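Local coordinates for C-glycoside 3-oxidase (Microbacterium trichothecenolyticum, PDB 7DVE), which uses FAD and oxygen to oxidise the C3 hydroxyl of the sugar in C-glycosides such as isoorientin and mangiferin, releasing hydrogen peroxide, at residues A374-A379 with T403-D408; G292-D297 with T448-L453. One frame throughout, in Å; residues are numbered along the deposited sequence.

Interactions 1 and 2 lie on the same side of the chain's centre, about 14 Å apart between their own centres, and they meet directly. Along the chain the order is 292-297, 374-379, 403-408, 448-453, so interaction 1 falls within the span that interaction 2 closes. Two segments adjoin strands of one antiparallel sheet: 292-297 lies shortly before strand 300-307, and the loop 374-379 directly follows strand 366-373. Arg293 probably hydrogen-bonds to Ala379 O, and Asn296 packs on Lys375 and Leu377. Together the contacts tie the start of helix 406-424, through loop 374-379, to loop 292-297 and on to loop 448-453, where the side chain of Thr448 is about 10 Å from FAD.

Interaction 1. Residues A374-A379 with T403-D408; sequences AKDLQA and TLSDRD
Lys375 swings its CG away from the backbone N (chi1 -173°) and bends at chi2 and chi4, so that its chain passes across the Asp408 carboxylate, CD 3.2 Å from Asp408 OD1, and brings NZ into the 403-408 turn; Asp376, whose first torsion is also trans, holds its carboxylate out to Ser405 and Arg407. Lys375 NZ donates to Thr403 O at 2.9 Å, in the carbonyl plane, and makes a salt bridge to the syn side of Asp408 OD2; a third bond goes back to Asp376 O. Asp381 adds a second acidic partner and Tyr402 a cation-pi contact. Were Lys375 an alanine, the buried Asp408 carboxylate would probably lose this counter-charge, and Thr403 O this donor.

The other oxygen, Asp408 OD1, takes the backbone Asp376 N on its syn lone pair at 2.9 Å in a nearly straight bond (171°), and a water links it to Ala374 O. Arg407 grips Asp376 side-on, NE to OD2 at 3.0 Å and NH2 to OD1 at 3.2 Å. Both oxygens lie near the guanidinium plane, yet they are met from above the carboxylate, the two planes being 63° apart. From the opposite face Ser405 OG donates to Asp376 OD2 at 2.7 Å.

Ser405 N in turn donates to Asp408 OD2 at 2.6 Å, while Asp408 N returns a weak bond to Ser405 OG. This is a capping box at the N-terminus of helix 406-424, clasped here by the Lys375-Asp376 pair from the loop after strand 366-373.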
loop_
_atom_site.group_PDB
_atom_site.type_symbol
_atom_site.label_atom_id
_atom_site.label_comp_id
_atom_site.label_asym_id
_atom_site.label_seq_id
_atom_site.Cartn_x
_atom_site.Cartn_y
_atom_site.Cartn_z
ATOM N N ALA A 374 -10.792 -11.539 -2.895
ATOM C CA ALA A 374 -11.097 -11.166 -1.523
ATOM C C ALA A 374 -10.928 -12.381 -0.608
ATOM O O ALA A 374 -11.245 -13.509 -0.991
ATOM C CB ALA A 374 -12.525 -10.635 -1.423
ATOM N N LYS A 375 -10.412 -12.146 0.595
ATOM C CA LYS A 375 -10.155 -13.223 1.536
ATOM C C LYS A 375 -11.411 -13.544 2.342
ATOM O O LYS A 375 -12.192 -12.651 2.687
ATOM C CB LYS A 375 -9.021 -12.839 2.487
ATOM C CG LYS A 375 -8.560 -13.982 3.427
ATOM C CD LYS A 375 -8.098 -15.245 2.697
ATOM C CE LYS A 375 -7.491 -16.290 3.677
ATOM N NZ LYS A 375 -8.480 -16.918 4.639
ATOM N N ASP A 376 -11.624 -14.830 2.597
ATOM C CA ASP A 376 -12.547 -15.268 3.635
ATOM C C ASP A 376 -11.920 -14.935 4.983
ATOM O O ASP A 376 -10.993 -15.622 5.430
ATOM C CB ASP A 376 -12.800 -16.767 3.495
ATOM C CG ASP A 376 -13.730 -17.321 4.573
ATOM O OD1 ASP A 376 -13.998 -16.628 5.572
ATOM O OD2 ASP A 376 -14.202 -18.462 4.405
ATOM N N LEU A 377 -12.415 -13.893 5.638
ATOM C CA LEU A 377 -11.770 -13.413 6.854
ATOM C C LEU A 377 -11.919 -14.407 8.001
ATOM O O LEU A 377 -12.975 -15.015 8.195
ATOM C CB LEU A 377 -12.341 -12.053 7.247
ATOM C CG LEU A 377 -12.185 -10.975 6.160
ATOM C CD1 LEU A 377 -12.706 -9.661 6.660
ATOM C CD2 LEU A 377 -10.756 -10.831 5.761
ATOM N N GLN A 378 -10.842 -14.576 8.760
ATOM C CA GLN A 378 -10.792 -15.538 9.849
ATOM C C GLN A 378 -10.123 -14.901 11.055
ATOM O O GLN A 378 -9.194 -14.104 10.909
ATOM C CB GLN A 378 -10.040 -16.806 9.434
ATOM C CG GLN A 378 -10.737 -17.598 8.337
ATOM C CD GLN A 378 -9.919 -18.783 7.847
ATOM O OE1 GLN A 378 -8.760 -18.641 7.449
ATOM N NE2 GLN A 378 -10.528 -19.950 7.858
ATOM N N ALA A 379 -10.626 -15.228 12.246
ATOM C CA ALA A 379 -9.961 -14.782 13.466
ATOM C C ALA A 379 -8.549 -15.345 13.568
ATOM O O ALA A 379 -7.641 -14.657 14.059
ATOM C CB ALA A 379 -10.776 -15.177 14.699
ATOM N N THR A 403 -4.502 -19.512 6.793
ATOM C CA THR A 403 -5.117 -20.682 6.198
ATOM C C THR A 403 -6.100 -20.228 5.125
ATOM O O THR A 403 -6.809 -19.233 5.292
ATOM C CB THR A 403 -5.815 -21.566 7.274
ATOM O OG1 THR A 403 -6.729 -20.782 8.080
ATOM C CG2 THR A 403 -4.770 -22.217 8.184
ATOM N N LEU A 404 -6.090 -20.943 4.007
ATOM C CA LEU A 404 -7.099 -20.813 2.970
ATOM C C LEU A 404 -8.287 -21.697 3.322
ATOM O O LEU A 404 -8.129 -22.908 3.507
ATOM C CB LEU A 404 -6.511 -21.218 1.619
ATOM C CG LEU A 404 -5.389 -20.330 1.056
ATOM C CD1 LEU A 404 -5.179 -20.547 -0.440
ATOM C CD2 LEU A 404 -5.641 -18.870 1.362
ATOM N N SER A 405 -9.470 -21.100 3.427
ATOM C CA SER A 405 -10.675 -21.898 3.581
ATOM C C SER A 405 -11.117 -22.425 2.215
ATOM O O SER A 405 -10.589 -22.034 1.167
ATOM C CB SER A 405 -11.787 -21.076 4.239
ATOM O OG SER A 405 -12.323 -20.130 3.328
ATOM N N ASP A 406 -12.098 -23.334 2.239
ATOM C CA ASP A 406 -12.670 -23.860 1.003
ATOM C C ASP A 406 -13.290 -22.760 0.154
ATOM O O ASP A 406 -13.271 -22.834 -1.085
ATOM C CB ASP A 406 -13.714 -24.901 1.344
ATOM C CG ASP A 406 -13.243 -25.839 2.431
ATOM O OD1 ASP A 406 -13.098 -25.350 3.587
ATOM O OD2 ASP A 406 -13.009 -27.033 2.145
ATOM N N ARG A 407 -13.834 -21.722 0.796
ATOM C CA ARG A 407 -14.353 -20.595 0.035
ATOM C C ARG A 407 -13.222 -19.865 -0.671
ATOM O O ARG A 407 -13.387 -19.408 -1.812
ATOM C CB ARG A 407 -15.161 -19.663 0.957
ATOM C CG ARG A 407 -16.357 -20.364 1.644
ATOM C CD ARG A 407 -17.450 -19.402 2.203
ATOM N NE ARG A 407 -16.949 -18.503 3.241
ATOM C CZ ARG A 407 -17.673 -17.598 3.895
ATOM N NH1 ARG A 407 -18.980 -17.460 3.682
ATOM N NH2 ARG A 407 -17.072 -16.807 4.787
ATOM N N ASP A 408 -12.061 -19.747 -0.016
ATOM C CA ASP A 408 -10.897 -19.157 -0.679
ATOM C C ASP A 408 -10.548 -19.929 -1.946
ATOM O O ASP A 408 -10.339 -19.334 -3.005
ATOM C CB ASP A 408 -9.693 -19.131 0.268
ATOM C CG ASP A 408 -9.896 -18.196 1.450
ATOM O OD1 ASP A 408 -10.317 -17.049 1.218
ATOM O OD2 ASP A 408 -9.630 -18.607 2.604
HETATM O O HOH W 1 -9.237 -15.492 -1.128
#

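Interaction 2. Residues G292-D297 with T448-L453; sequences GRYLND and TVRMGL
One face of the Tyr294 ring carries the guanidinium of Arg450, laid almost flat upon it with the planes 8° apart and the centres 3.9 Å apart. The overlap is offset toward the root of the ring: Arg450 CZ stands 3.5 Å from Tyr294 CG, NH2 reaches over CB and CG, and NH1 lies over the ring centre. It is thus both a stack and a cation-pi contact, with CZ 27° off the ring normal. Arg450 CG sits between its backbone N and carbonyl carbon, and further bends at chi2 and chi3 turn the guanidinium flat onto the ring. Arg450 NH1 also donates to Ala458 O, which helps fix its rotation, while Ala379 touches the tyrosine side chain.

Beside this stack the two backbones come together. Gly292 N donates to Thr448 O at 2.9 Å, in the carbonyl plane and on a lone pair, though the bond is bent to 141° at the hydrogen. Thr448 CA-H points at Arg293 O, 3.4 Å from CA to O, and adds a nearly straight C-H...O contact. The methyl CG2 of Thr448 packs against Leu295 CB at 3.6 Å, the two side chains lying side by side and pointing the same way. Thr448 OG1 hydrogen-bonds to Ala274 O, while its methyl CG2 faces Leu295.

Asn296 ND2 donates to Tyr294 O within the same segment, in the carbonyl plane. The contact thus joins the loop before strand 300-307 to the one between strands 427-436 and 473-475, in the neighbourhood of the FAD site of this GMC oxidoreductase: the side chain of Thr448 is about 10 Å from the cofactor and about 8 Å from that of the FAD-binding Asn478.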
loop_
_atom_site.group_PDB
_atom_site.type_symbol
_atom_site.label_atom_id
_atom_site.label_comp_id
_atom_site.label_asym_id
_atom_site.label_seq_id
_atom_site.Cartn_x
_atom_site.Cartn_y
_atom_site.Cartn_z
ATOM N N GLY A 292 -3.396 -7.611 15.413
ATOM C CA GLY A 292 -2.787 -8.603 14.554
ATOM C C GLY A 292 -3.736 -9.608 13.948
ATOM O O GLY A 292 -3.374 -10.245 12.963
ATOM N N ARG A 293 -4.943 -9.758 14.490
ATOM C CA ARG A 293 -5.909 -10.729 14.006
ATOM C C ARG A 293 -6.678 -10.193 12.796
ATOM O O ARG A 293 -6.652 -8.998 12.492
ATOM C CB ARG A 293 -6.881 -11.094 15.131
ATOM C CG ARG A 293 -6.284 -11.951 16.230
ATOM C CD ARG A 293 -7.339 -12.350 17.260
ATOM N NE ARG A 293 -6.796 -13.275 18.246
ATOM C CZ ARG A 293 -6.662 -14.576 18.035
ATOM N NH1 ARG A 293 -7.018 -15.129 16.886
ATOM N NH2 ARG A 293 -6.161 -15.341 19.001
ATOM N N TYR A 294 -7.384 -11.099 12.106
ATOM C CA TYR A 294 -8.210 -10.809 10.928
ATOM C C TYR A 294 -7.351 -10.378 9.745
ATOM O O TYR A 294 -7.845 -9.768 8.791
ATOM C CB TYR A 294 -9.331 -9.781 11.244
ATOM C CG TYR A 294 -10.072 -10.116 12.535
ATOM C CD1 TYR A 294 -10.972 -11.184 12.603
ATOM C CD2 TYR A 294 -9.811 -9.417 13.708
ATOM C CE1 TYR A 294 -11.603 -11.531 13.809
ATOM C CE2 TYR A 294 -10.424 -9.755 14.899
ATOM C CZ TYR A 294 -11.318 -10.813 14.953
ATOM O OH TYR A 294 -11.919 -11.123 16.159
ATOM N N LEU A 295 -6.064 -10.724 9.814
ATOM C CA LEU A 295 -5.084 -10.466 8.766
ATOM C C LEU A 295 -5.524 -11.078 7.438
ATOM O O LEU A 295 -5.866 -12.262 7.368
ATOM C CB LEU A 295 -3.734 -11.072 9.182
ATOM C CG LEU A 295 -2.589 -11.242 8.147
ATOM C CD1 LEU A 295 -2.280 -9.954 7.488
ATOM C CD2 LEU A 295 -1.334 -11.842 8.767
ATOM N N ASN A 296 -5.466 -10.292 6.363
ATOM C CA ASN A 296 -5.825 -10.862 5.071
ATOM C C ASN A 296 -4.955 -10.316 3.947
ATOM O O ASN A 296 -4.736 -9.103 3.832
ATOM C CB ASN A 296 -7.318 -10.661 4.749
ATOM C CG ASN A 296 -7.760 -9.186 4.785
ATOM O OD1 ASN A 296 -8.069 -8.584 3.741
ATOM N ND2 ASN A 296 -7.851 -8.624 6.002
ATOM N N ASP A 297 -4.453 -11.240 3.142
ATOM C CA ASP A 297 -3.767 -10.991 1.884
ATOM C C ASP A 297 -4.752 -11.251 0.742
ATOM O O ASP A 297 -5.786 -11.897 0.928
ATOM C CB ASP A 297 -2.518 -11.886 1.812
ATOM C CG ASP A 297 -1.871 -11.944 0.442
ATOM O OD1 ASP A 297 -1.238 -10.945 0.027
ATOM O OD2 ASP A 297 -1.920 -13.029 -0.193
ATOM N N THR A 448 -5.312 -6.043 10.238
ATOM C CA THR A 448 -4.652 -6.386 11.497
ATOM C C THR A 448 -4.900 -5.357 12.589
ATOM O O THR A 448 -4.672 -5.659 13.770
ATOM C CB THR A 448 -3.145 -6.550 11.295
ATOM O OG1 THR A 448 -2.639 -5.391 10.636
ATOM C CG2 THR A 448 -2.839 -7.788 10.452
ATOM N N VAL A 449 -5.346 -4.155 12.224
ATOM C CA VAL A 449 -5.695 -3.120 13.194
ATOM C C VAL A 449 -6.987 -2.455 12.744
ATOM O O VAL A 449 -7.067 -1.228 12.649
ATOM C CB VAL A 449 -4.557 -2.097 13.354
ATOM C CG1 VAL A 449 -3.405 -2.726 14.136
ATOM C CG2 VAL A 449 -4.073 -1.606 11.998
ATOM N N ARG A 450 -8.007 -3.267 12.488
ATOM C CA ARG A 450 -9.180 -2.823 11.747
ATOM C C ARG A 450 -10.044 -1.861 12.559
ATOM O O ARG A 450 -10.157 -1.960 13.789
ATOM C CB ARG A 450 -10.011 -4.039 11.310
ATOM C CG ARG A 450 -10.181 -5.013 12.405
ATOM C CD ARG A 450 -11.506 -5.765 12.409
ATOM N NE ARG A 450 -11.698 -6.784 11.385
ATOM C CZ ARG A 450 -12.525 -7.811 11.529
ATOM N NH1 ARG A 450 -13.191 -8.004 12.656
ATOM N NH2 ARG A 450 -12.717 -8.641 10.507
ATOM N N MET A 451 -10.674 -0.933 11.845
ATOM C CA MET A 451 -11.597 -0.004 12.465
ATOM C C MET A 451 -12.969 -0.653 12.605
ATOM O O MET A 451 -13.363 -1.500 11.796
ATOM C CB MET A 451 -11.686 1.287 11.639
ATOM C CG MET A 451 -12.498 1.173 10.354
ATOM S SD MET A 451 -12.964 2.787 9.678
ATOM C CE MET A 451 -11.601 3.823 10.214
ATOM N N GLY A 452 -13.690 -0.269 13.664
ATOM C CA GLY A 452 -15.039 -0.741 13.867
ATOM C C GLY A 452 -15.885 0.347 14.495
ATOM O O GLY A 452 -15.381 1.400 14.909
ATOM N N LEU A 453 -17.190 0.085 14.563
ATOM C CA LEU A 453 -18.080 1.117 15.079
ATOM C C LEU A 453 -18.028 1.205 16.601
ATOM O O LEU A 453 -18.287 2.274 17.164
ATOM C CB LEU A 453 -19.510 0.854 14.612
ATOM C CG LEU A 453 -20.135 1.859 13.657
ATOM C CD1 LEU A 453 -21.617 1.538 13.477
ATOM C CD2 LEU A 453 -19.928 3.273 14.179
#